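Side-chain contacts in transcription termination factor NusA (Planctomyces limnophilus, PDB 4MTN), which probably takes part in both termination and antitermination of transcription, binding the core of RNA polymerase and nascent RNA: residues 6-11 against 50-55; 99-104 against 130-135. All coordinates share one frame; numbering follows the deposited sequence.

Overall arrangement
Two small contacts, neither bridged by a hydrogen bond, follow one another along the chain, interaction 1 closing before interaction 2 opens. Interaction 1 (6-11 with 50-55) lies within the NusA N-terminal domain, its centre about 44 Å from the centre of the chain. Interaction 2 (99-104 with 130-135) is closer in, its centre about 20 Å from the centre of the chain, and joins helix 87-105 to the S1 RNA-binding domain. The centres of interactions 1 and 2 are about 25 Å apart. The nearest atoms of interactions 1 and 2 are about 10 Å apart, so the two do not touch. Each sets a leucine against loop backbone or an alanine methyl; interaction 2 adds a glutamate-lysine pair.

Interaction 1. Residues 6-11 against 50-55; sequences NEVLRI and VHIDRT
Arg54, whose backbone carbonyl meets Leu9, carries a guanidinium group defined by its salt bridges to Glu24 and Glu31 of helix 23-42; the approach of the Ile52 carbonyl carbon to its edge is doubtful, because the neighbouring atoms are too close in the model. The other flat group of 50-55, the His51 ring, has the backbone N of Asp53 3.9 Å above one face, offset toward the rim.

Across the contact the work is apolar. Val8 and Ile52 point toward each other and meet tip to tip, Val8 CG1 lying 4.1 Å from Ile52 CD1. The two torsions explain the meeting: Val8 holds CG1 opposite its backbone N (chi1 -174°), while the end of Ile52 is extended (chi2 176°) and carries CD1 to the full reach of the chain. Both residues are buried, with Val30 also touching Ile52 and Pro59 touching Val8. Leu9 approaches the turn after the strand with both branches, each set against a different carbonyl oxygen. Its CD1 is 3.6 Å from Thr55 O, and its CD2 is 4.0 Å from Arg54 O.

The turn that Leu9 touches also has polar contacts of its own. Thr55 OG1 donates to Asp53 OD1 at 3.1 Å, reaching it from above the carboxylate plane, 54° out of it. Thr55 N adds a weak bond to that same oxygen, the pairing of an Asx turn. On the helix, Arg10 NH2 gives a weak bond to Asn6 OD1, one turn back.

With no hydrogen bond across and 152 Å² buried, the contact probably rests on van der Waals packing between the first helix of the N-terminal domain and the end of strand 48-52, with exclusion of water likeliest at the buried Val8-Ile52 pair. Thr55 bonds to Asp53, Arg10 to Asn6, and Arg54 to Glu24 and Glu31, none of them across it.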
ATOM      1  N   ASN A   6      -0.758  -7.262 -49.627  1.00116.04           N
ATOM      2  CA  ASN A   6      -1.938  -6.540 -49.166  1.00120.71           C
ATOM      3  C   ASN A   6      -2.926  -7.472 -48.478  1.00121.75           C
ATOM      4  O   ASN A   6      -3.942  -7.028 -47.942  1.00123.19           O
ATOM      5  CB  ASN A   6      -2.618  -5.824 -50.335  1.00129.29           C
ATOM      6  CG  ASN A   6      -3.235  -6.788 -51.328  1.00135.03           C
ATOM      7  OD1 ASN A   6      -4.422  -7.106 -51.247  1.00138.22           O
ATOM      8  ND2 ASN A   6      -2.430  -7.260 -52.273  1.00136.77           N
ATOM      9  N   GLU A   7      -2.621  -8.766 -48.499  1.00121.61           N
ATOM     10  CA  GLU A   7      -3.438  -9.762 -47.817  1.00121.22           C
ATOM     11  C   GLU A   7      -3.394  -9.529 -46.310  1.00115.87           C
ATOM     12  O   GLU A   7      -4.343  -9.844 -45.592  1.00116.54           O
ATOM     13  CB  GLU A   7      -2.954 -11.176 -48.153  1.00122.03           C
ATOM     14  CG  GLU A   7      -3.878 -12.285 -47.677  1.00123.59           C
ATOM     15  CD  GLU A   7      -3.289 -13.667 -47.893  1.00123.15           C
ATOM     16  OE1 GLU A   7      -2.048 -13.799 -47.845  1.00119.36           O
ATOM     17  OE2 GLU A   7      -4.067 -14.619 -48.114  1.00126.69           O
ATOM     18  N   VAL A   8      -2.282  -8.969 -45.845  1.00110.18           N
ATOM     19  CA  VAL A   8      -2.114  -8.636 -44.437  1.00104.30           C
ATOM     20  C   VAL A   8      -2.971  -7.430 -44.063  1.00103.50           C
ATOM     21  O   VAL A   8      -3.534  -7.371 -42.970  1.00101.61           O
ATOM     22  CB  VAL A   8      -0.638  -8.338 -44.103  1.00101.68           C
ATOM     23  CG1 VAL A   8      -0.458  -8.133 -42.606  1.00 99.11           C
ATOM     24  CG2 VAL A   8       0.253  -9.466 -44.600  1.00100.67           C
ATOM     25  N   LEU A   9      -3.070  -6.474 -44.982  1.00104.74           N
ATOM     26  CA  LEU A   9      -3.859  -5.266 -44.758  1.00105.34           C
ATOM     27  C   LEU A   9      -5.341  -5.585 -44.594  1.00111.96           C
ATOM     28  O   LEU A   9      -6.061  -4.887 -43.878  1.00114.41           O
ATOM     29  CB  LEU A   9      -3.666  -4.275 -45.906  1.00105.55           C
ATOM     30  CG  LEU A   9      -2.277  -3.651 -46.049  1.00102.52           C
ATOM     31  CD1 LEU A   9      -2.305  -2.535 -47.082  1.00 85.75           C
ATOM     32  CD2 LEU A   9      -1.776  -3.136 -44.709  1.00 76.37           C
ATOM     33  N   ARG A  10      -5.794  -6.642 -45.262  1.00117.50           N
ATOM     34  CA  ARG A  10      -7.179  -7.081 -45.157  1.00121.94           C
ATOM     35  C   ARG A  10      -7.472  -7.600 -43.754  1.00117.62           C
ATOM     36  O   ARG A  10      -8.571  -7.423 -43.230  1.00117.51           O
ATOM     37  CB  ARG A  10      -7.480  -8.166 -46.192  1.00128.73           C
ATOM     38  CG  ARG A  10      -7.075  -7.807 -47.611  1.00136.03           C
ATOM     39  CD  ARG A  10      -7.210  -9.003 -48.538  1.00141.54           C
ATOM     40  NE  ARG A  10      -6.707  -8.716 -49.879  1.00147.55           N
ATOM     41  CZ  ARG A  10      -7.452  -8.238 -50.870  1.00156.01           C
ATOM     42  NH1 ARG A  10      -8.740  -7.990 -50.674  1.00160.17           N
ATOM     43  NH2 ARG A  10      -6.910  -8.007 -52.058  1.00160.08           N
ATOM     44  N   ILE A  11      -6.474  -8.242 -43.154  1.00107.74           N
ATOM     45  CA  ILE A  11      -6.625  -8.842 -41.834  1.00102.96           C
ATOM     46  C   ILE A  11      -6.578  -7.802 -40.717  1.00105.69           C
ATOM     47  O   ILE A  11      -7.418  -7.812 -39.817  1.00107.24           O
ATOM     48  CB  ILE A  11      -5.532  -9.898 -41.576  1.00 93.98           C
ATOM     49  CG1 ILE A  11      -5.537 -10.951 -42.686  1.00 92.93           C
ATOM     50  CG2 ILE A  11      -5.730 -10.551 -40.217  1.00 91.95           C
ATOM     51  CD1 ILE A  11      -4.494 -12.032 -42.506  1.00 87.71           C
ATOM     52  N   VAL A  50      11.025 -10.209 -37.640  1.00 73.47           N
ATOM     53  CA  VAL A  50       9.970  -9.958 -38.611  1.00 73.80           C
ATOM     54  C   VAL A  50       9.444  -8.527 -38.506  1.00 78.23           C
ATOM     55  O   VAL A  50       9.238  -8.005 -37.409  1.00 79.18           O
ATOM     56  CB  VAL A  50       8.802 -10.959 -38.436  1.00 69.64           C
ATOM     57  CG1 VAL A  50       8.298 -10.948 -37.004  1.00 68.96           C
ATOM     58  CG2 VAL A  50       7.674 -10.663 -39.417  1.00 69.23           C
ATOM     59  N   HIS A  51       9.249  -7.891 -39.656  1.00 79.25           N
ATOM     60  CA  HIS A  51       8.685  -6.550 -39.703  1.00 79.80           C
ATOM     61  C   HIS A  51       7.665  -6.424 -40.826  1.00 75.06           C
ATOM     62  O   HIS A  51       7.897  -6.880 -41.944  1.00 74.41           O
ATOM     63  CB  HIS A  51       9.785  -5.503 -39.883  1.00 86.11           C
ATOM     64  CG  HIS A  51       9.267  -4.135 -40.199  1.00 92.50           C
ATOM     65  ND1 HIS A  51       8.495  -3.408 -39.318  1.00 93.85           N
ATOM     66  CD2 HIS A  51       9.403  -3.363 -41.304  1.00 98.32           C
ATOM     67  CE1 HIS A  51       8.182  -2.246 -39.864  1.00 97.56           C
ATOM     68  NE2 HIS A  51       8.721  -2.194 -41.069  1.00100.54           N
ATOM     69  N   ILE A  52       6.530  -5.807 -40.521  1.00 73.21           N
ATOM     70  CA  ILE A  52       5.514  -5.549 -41.530  1.00 73.16           C
ATOM     71  C   ILE A  52       5.426  -4.058 -41.813  1.00 76.45           C
ATOM     72  O   ILE A  52       5.182  -3.264 -40.906  1.00 78.04           O
ATOM     73  CB  ILE A  52       4.133  -6.066 -41.094  1.00 72.61           C
ATOM     74  CG1 ILE A  52       4.186  -7.572 -40.834  1.00 68.20           C
ATOM     75  CG2 ILE A  52       3.087  -5.739 -42.149  1.00 74.75           C
ATOM     76  CD1 ILE A  52       2.889  -8.143 -40.312  1.00 67.25           C
ATOM     77  N   ASP A  53       5.643  -3.682 -43.069  1.00 82.04           N
ATOM     78  CA  ASP A  53       5.515  -2.290 -43.480  1.00 88.11           C
ATOM     79  C   ASP A  53       4.081  -1.834 -43.244  1.00 88.51           C
ATOM     80  O   ASP A  53       3.136  -2.484 -43.686  1.00 91.00           O
ATOM     81  CB  ASP A  53       5.909  -2.118 -44.949  1.00 97.16           C
ATOM     82  CG  ASP A  53       6.198  -0.672 -45.316  1.00108.92           C
ATOM     83  OD1 ASP A  53       5.592   0.239 -44.712  1.00111.31           O
ATOM     84  OD2 ASP A  53       7.033  -0.445 -46.216  1.00116.90           O
ATOM     85  N   ARG A  54       3.922  -0.721 -42.537  1.00 88.85           N
ATOM     86  CA  ARG A  54       2.600  -0.254 -42.139  1.00 89.40           C
ATOM     87  C   ARG A  54       1.757   0.191 -43.333  1.00 95.58           C
ATOM     88  O   ARG A  54       0.567  -0.113 -43.406  1.00 96.80           O
ATOM     89  CB  ARG A  54       2.726   0.887 -41.128  1.00 87.31           C
ATOM     90  CG  ARG A  54       3.356   0.470 -39.805  1.00 80.99           C
ATOM     91  CD  ARG A  54       2.581  -0.673 -39.165  1.00 74.52           C
ATOM     92  NE  ARG A  54       3.137  -1.069 -37.874  1.00 69.93           N
ATOM     93  CZ  ARG A  54       3.977  -2.085 -37.701  1.00 64.79           C
ATOM     94  NH1 ARG A  54       4.363  -2.814 -38.738  1.00 64.38           N
ATOM     95  NH2 ARG A  54       4.430  -2.375 -36.488  1.00 60.78           N
ATOM     96  N   THR A  55       2.372   0.915 -44.262  1.00100.70           N
ATOM     97  CA  THR A  55       1.653   1.416 -45.428  1.00107.72           C
ATOM     98  C   THR A  55       1.302   0.316 -46.431  1.00111.38           C
ATOM     99  O   THR A  55       0.137   0.145 -46.791  1.00115.09           O
ATOM    100  CB  THR A  55       2.464   2.505 -46.156  1.00110.51           C
ATOM    101  OG1 THR A  55       3.740   1.975 -46.541  1.00109.71           O
ATOM    102  CG2 THR A  55       2.672   3.708 -45.251  1.00110.31           C
TER

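Interaction 2. Residues 99-104 against 130-135; sequences DTLFDE and GKAEAI
Helix 87-105, close to its C-terminal end, rests on the turn that links strands 124-128 and 133-137 of the S1 domain, with Leu101 as the buried residue of the contact. Its two methyl branches divide the turn between them. CD1 packs on the methyl of Ala132, 3.7 Å from CB, and CD2 lies 3.9 Å from Lys131 CB, the Leu101 and Lys131 side chains crossing at a slant. Val167 on strand 167-172 also touches Leu101, which carries the apolar contact from the turn onto a strand of the same sheet.

Glu104, one turn further along the helix, reaches out with an extended chain, CG lying opposite the backbone N (chi1 179°). It crosses Lys131 at about a right angle, so that the carboxylate comes up against the lysine methylenes. Both oxygens approach the same carbon: Glu104 OE1 and OE2 are each 3.3 Å from Lys131 CE. The lysine is bent at its last torsion (chi4 -62°), and its NZ remains 4.1 Å from Glu104 OE1. That separation is beyond a salt bridge, and the attraction between the charges is probably modest. Both residues also touch a crystal neighbour, which may influence their conformations. Were Glu104 replaced by alanine, the Lys131 methylenes would probably lose their cover on this side, and its ammonium the carboxylate near it.

The arrangement is consistent with a junction between the N-terminal region and the S1 domain, in which a long helix lies against a hairpin turn of an OB-fold family module.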
ATOM      1  N   ASP A  99       0.371  -6.432 -23.357  1.00 56.44           N
ATOM      2  CA  ASP A  99       1.706  -5.872 -23.168  1.00 57.06           C
ATOM      3  C   ASP A  99       1.687  -4.347 -23.243  1.00 56.22           C
ATOM      4  O   ASP A  99       2.397  -3.672 -22.496  1.00 39.89           O
ATOM      5  CB  ASP A  99       2.674  -6.435 -24.211  1.00 60.88           C
ATOM      6  CG  ASP A  99       3.095  -7.861 -23.909  1.00 67.57           C
ATOM      7  OD1 ASP A  99       2.516  -8.474 -22.987  1.00 68.47           O
ATOM      8  OD2 ASP A  99       4.005  -8.372 -24.596  1.00 69.89           O
ATOM      9  N   THR A 100       0.870  -3.811 -24.144  1.00 53.76           N
ATOM     10  CA  THR A 100       0.757  -2.368 -24.318  1.00 52.32           C
ATOM     11  C   THR A 100       0.049  -1.717 -23.133  1.00 51.37           C
ATOM     12  O   THR A 100       0.527  -0.725 -22.580  1.00 51.30           O
ATOM     13  CB  THR A 100      -0.001  -2.014 -25.611  1.00 54.35           C
ATOM     14  OG1 THR A 100       0.687  -2.570 -26.738  1.00 56.77           O
ATOM     15  CG2 THR A 100      -0.098  -0.505 -25.777  1.00 40.55           C
ATOM     16  N   LEU A 101      -1.089  -2.286 -22.747  1.00 50.60           N
ATOM     17  CA  LEU A 101      -1.875  -1.757 -21.638  1.00 50.19           C
ATOM     18  C   LEU A 101      -1.117  -1.855 -20.319  1.00 51.22           C
ATOM     19  O   LEU A 101      -1.320  -1.041 -19.418  1.00 56.13           O
ATOM     20  CB  LEU A 101      -3.213  -2.492 -21.532  1.00 49.45           C
ATOM     21  CG  LEU A 101      -4.170  -2.282 -22.707  1.00 51.33           C
ATOM     22  CD1 LEU A 101      -5.437  -3.099 -22.526  1.00 51.81           C
ATOM     23  CD2 LEU A 101      -4.498  -0.806 -22.874  1.00 50.55           C
ATOM     24  N   PHE A 102      -0.247  -2.853 -20.208  1.00 45.32           N
ATOM     25  CA  PHE A 102       0.602  -2.987 -19.031  1.00 37.32           C
ATOM     26  C   PHE A 102       1.585  -1.823 -18.943  1.00 40.96           C
ATOM     27  O   PHE A 102       1.775  -1.242 -17.878  1.00 36.43           O
ATOM     28  CB  PHE A 102       1.361  -4.316 -19.049  1.00 44.83           C
ATOM     29  CG  PHE A 102       2.357  -4.460 -17.929  1.00 44.89           C
ATOM     30  CD1 PHE A 102       3.698  -4.175 -18.133  1.00 39.31           C
ATOM     31  CD2 PHE A 102       1.950  -4.874 -16.673  1.00 44.21           C
ATOM     32  CE1 PHE A 102       4.612  -4.301 -17.104  1.00 40.28           C
ATOM     33  CE2 PHE A 102       2.859  -5.003 -15.639  1.00 39.09           C
ATOM     34  CZ  PHE A 102       4.192  -4.716 -15.855  1.00 39.76           C
ATOM     35  N   ASP A 103       2.205  -1.489 -20.071  1.00 42.71           N
ATOM     36  CA  ASP A 103       3.205  -0.426 -20.118  1.00 44.07           C
ATOM     37  C   ASP A 103       2.633   0.920 -19.688  1.00 41.95           C
ATOM     38  O   ASP A 103       3.300   1.701 -19.010  1.00 40.89           O
ATOM     39  CB  ASP A 103       3.791  -0.307 -21.525  1.00 46.88           C
ATOM     40  CG  ASP A 103       4.646  -1.497 -21.902  1.00 49.60           C
ATOM     41  OD1 ASP A 103       5.214  -2.135 -20.992  1.00 49.01           O
ATOM     42  OD2 ASP A 103       4.750  -1.792 -23.110  1.00 54.44           O
ATOM     43  N   GLU A 104       1.395   1.183 -20.089  1.00 39.13           N
ATOM     44  CA  GLU A 104       0.745   2.453 -19.790  1.00 40.50           C
ATOM     45  C   GLU A 104       0.305   2.547 -18.332  1.00 45.72           C
ATOM     46  O   GLU A 104       0.575   3.539 -17.656  1.00 54.50           O
ATOM     47  CB  GLU A 104      -0.459   2.651 -20.711  1.00 44.76           C
ATOM     48  CG  GLU A 104      -1.227   3.936 -20.467  1.00 53.91           C
ATOM     49  CD  GLU A 104      -2.453   4.053 -21.350  1.00 61.10           C
ATOM     50  OE1 GLU A 104      -2.724   3.105 -22.118  1.00 64.24           O
ATOM     51  OE2 GLU A 104      -3.143   5.091 -21.276  1.00 64.36           O
ATOM     52  N   GLY A 130     -12.285   2.009 -20.109  1.00 69.58           N
ATOM     53  CA  GLY A 130     -12.447   2.161 -21.545  1.00 73.02           C
ATOM     54  C   GLY A 130     -11.344   1.577 -22.405  1.00 75.90           C
ATOM     55  O   GLY A 130     -11.586   1.207 -23.553  1.00 84.61           O
ATOM     56  N   LYS A 131     -10.135   1.486 -21.861  1.00 73.28           N
ATOM     57  CA  LYS A 131      -9.078   0.720 -22.509  1.00 71.86           C
ATOM     58  C   LYS A 131      -9.181  -0.751 -22.126  1.00 69.49           C
ATOM     59  O   LYS A 131      -9.026  -1.639 -22.965  1.00 72.62           O
ATOM     60  CB  LYS A 131      -7.702   1.275 -22.148  1.00 74.75           C
ATOM     61  CG  LYS A 131      -7.376   2.591 -22.833  1.00 78.10           C
ATOM     62  CD  LYS A 131      -5.953   3.032 -22.541  1.00 78.44           C
ATOM     63  CE  LYS A 131      -5.577   4.256 -23.360  1.00 81.36           C
ATOM     64  NZ  LYS A 131      -5.613   3.983 -24.824  1.00 82.85           N
ATOM     65  N   ALA A 132      -9.447  -0.992 -20.846  1.00 64.92           N
ATOM     66  CA  ALA A 132      -9.526  -2.343 -20.307  1.00 62.74           C
ATOM     67  C   ALA A 132     -10.367  -2.369 -19.036  1.00 61.01           C
ATOM     68  O   ALA A 132     -10.632  -1.328 -18.436  1.00 56.88           O
ATOM     69  CB  ALA A 132      -8.134  -2.889 -20.032  1.00 58.60           C
ATOM     70  N   GLU A 133     -10.792  -3.562 -18.632  1.00 61.71           N
ATOM     71  CA  GLU A 133     -11.572  -3.721 -17.410  1.00 60.35           C
ATOM     72  C   GLU A 133     -10.664  -3.837 -16.190  1.00 53.95           C
ATOM     73  O   GLU A 133      -9.731  -4.639 -16.170  1.00 54.61           O
ATOM     74  CB  GLU A 133     -12.479  -4.951 -17.507  1.00 68.60           C
ATOM     75  CG  GLU A 133     -13.531  -4.866 -18.602  1.00 78.86           C
ATOM     76  CD  GLU A 133     -14.628  -3.863 -18.290  1.00 86.22           C
ATOM     77  OE1 GLU A 133     -14.781  -3.494 -17.107  1.00 89.43           O
ATOM     78  OE2 GLU A 133     -15.337  -3.445 -19.229  1.00 87.94           O
ATOM     79  N   ALA A 134     -10.943  -3.026 -15.175  1.00 49.59           N
ATOM     80  CA  ALA A 134     -10.186  -3.065 -13.931  1.00 46.63           C
ATOM     81  C   ALA A 134     -11.070  -3.569 -12.797  1.00 56.09           C
ATOM     82  O   ALA A 134     -12.287  -3.386 -12.824  1.00 60.37           O
ATOM     83  CB  ALA A 134      -9.627  -1.692 -13.603  1.00 38.07           C
ATOM     84  N   ILE A 135     -10.461  -4.208 -11.804  1.00 54.79           N
ATOM     85  CA  ILE A 135     -11.226  -4.736 -10.682  1.00 60.35           C
ATOM     86  C   ILE A 135     -10.882  -4.035  -9.371  1.00 58.88           C
ATOM     87  O   ILE A 135      -9.725  -3.703  -9.109  1.00 39.92           O
ATOM     88  CB  ILE A 135     -11.015  -6.261 -10.521  1.00 64.77           C
ATOM     89  CG1 ILE A 135      -9.526  -6.608 -10.423  1.00 66.83           C
ATOM     90  CG2 ILE A 135     -11.659  -7.011 -11.677  1.00 68.77           C
ATOM     91  CD1 ILE A 135      -9.033  -6.837  -9.005  1.00 68.30           C
TER